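Side-chain contact in LanC-like protein GCR2 (Arabidopsis thaliana, PDB 3T33), which binds a zinc ion as a LanC-like protein and may play a role in abscisic acid signalling: residues A[43-46]-A[47-50]. Numbering follows the deposited sequence.
Sequences LPYK and SFSE
Ser47 meets Pro44 and Leu43 at the start of helix 45-69: its OG gives a weak hydrogen bond to Pro44 O (3.4 Å) and lies 4.0 Å from Leu43 CG. Phe48 follows, donating its backbone N to the same Pro44 O at 3.0 Å, a main-chain bond of the opening turn, nearly straight at 164°. Leu43 and Tyr45 both pack on its side chain. Leu43 crosses it at about a right angle, CD2 near the plane of the Phe48 ring at its edge, while Tyr45 comes obliquely, Tyr45 CE2 3.8 Å from Phe48 CD2 with the ring planes at 48°. Ser49 N bonds Tyr45 O at 2.7 Å. A chi1 of 61° sets Ser49 OG between its own backbone N and carbonyl carbon, within reach of both Tyr45 O (2.9 Å) and Lys46 O; its single proton could go to either. Ser49 CB packs against Tyr45 CE1 (3.7 Å), and the far end of that phenol hydrogen-bonds Met402 O. Glu50 N hydrogen-bonds Lys46 O (3.2 Å), continuing the helical pattern. Main-chain N-H groups thus satisfy the first carbonyls, with the serine hydroxyls as a weak and a shared supplement, while the two aromatic side chains face helix 353-375, Tyr45 on Leu356, Phe48 on Ser364 and, by cation-pi contact, Lys360.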
# COMPACT_ATOMS: atom_id res chain seq x y z
N LEU A 43 23.43 10.32 5.97
CA LEU A 43 22.69 11.11 6.95
C LEU A 43 22.11 10.27 8.13
O LEU A 43 21.55 9.17 7.92
CB LEU A 43 21.58 11.80 6.22
CG LEU A 43 21.37 13.30 6.25
CD1 LEU A 43 22.67 14.14 6.14
CD2 LEU A 43 20.39 13.69 5.12
N PRO A 44 22.32 10.75 9.39
CA PRO A 44 21.64 10.06 10.46
C PRO A 44 20.09 10.27 10.36
O PRO A 44 19.60 11.30 9.87
CB PRO A 44 22.26 10.66 11.73
CG PRO A 44 22.82 11.93 11.34
CD PRO A 44 23.00 11.98 9.87
N TYR A 45 19.36 9.28 10.82
CA TYR A 45 17.94 9.20 10.58
C TYR A 45 17.15 10.44 11.00
O TYR A 45 16.28 10.89 10.28
CB TYR A 45 17.35 7.93 11.14
CG TYR A 45 16.11 7.58 10.36
CD1 TYR A 45 14.83 7.94 10.81
CD2 TYR A 45 16.21 6.94 9.11
CE1 TYR A 45 13.69 7.62 10.05
CE2 TYR A 45 15.07 6.66 8.35
CZ TYR A 45 13.84 6.99 8.83
OH TYR A 45 12.78 6.67 8.07
N LYS A 46 17.48 11.00 12.15
CA LYS A 46 16.80 12.14 12.69
C LYS A 46 16.73 13.26 11.69
O LYS A 46 15.61 13.67 11.37
CB LYS A 46 17.40 12.61 14.01
CG LYS A 46 17.99 11.40 14.80
CD LYS A 46 19.33 10.81 14.24
CE LYS A 46 19.78 9.57 15.02
NZ LYS A 46 19.19 8.31 14.43
N SER A 47 17.86 13.72 11.15
CA SER A 47 17.82 14.78 10.13
C SER A 47 17.44 14.31 8.71
O SER A 47 16.91 15.10 7.90
CB SER A 47 19.14 15.57 10.09
OG SER A 47 20.17 14.65 9.87
N PHE A 48 17.71 13.05 8.40
CA PHE A 48 17.24 12.51 7.14
C PHE A 48 15.70 12.56 7.10
O PHE A 48 15.13 13.09 6.18
CB PHE A 48 17.71 11.08 6.97
CG PHE A 48 17.10 10.36 5.83
CD1 PHE A 48 17.57 10.57 4.55
CD2 PHE A 48 16.04 9.49 6.03
CE1 PHE A 48 16.99 9.90 3.45
CE2 PHE A 48 15.47 8.79 4.94
CZ PHE A 48 15.95 9.01 3.65
N SER A 49 15.05 12.08 8.15
CA SER A 49 13.57 12.08 8.18
C SER A 49 13.00 13.51 8.25
O SER A 49 12.07 13.80 7.55
CB SER A 49 13.01 11.21 9.29
OG SER A 49 13.48 11.72 10.50
N GLU A 50 13.66 14.41 8.96
CA GLU A 50 13.27 15.81 8.87
C GLU A 50 13.37 16.38 7.44
O GLU A 50 12.46 17.08 6.97
CB GLU A 50 14.10 16.64 9.82
CG GLU A 50 13.61 18.07 9.84
CD GLU A 50 14.50 19.01 10.66
OE1 GLU A 50 15.14 18.54 11.65
OE2 GLU A 50 14.52 20.23 10.32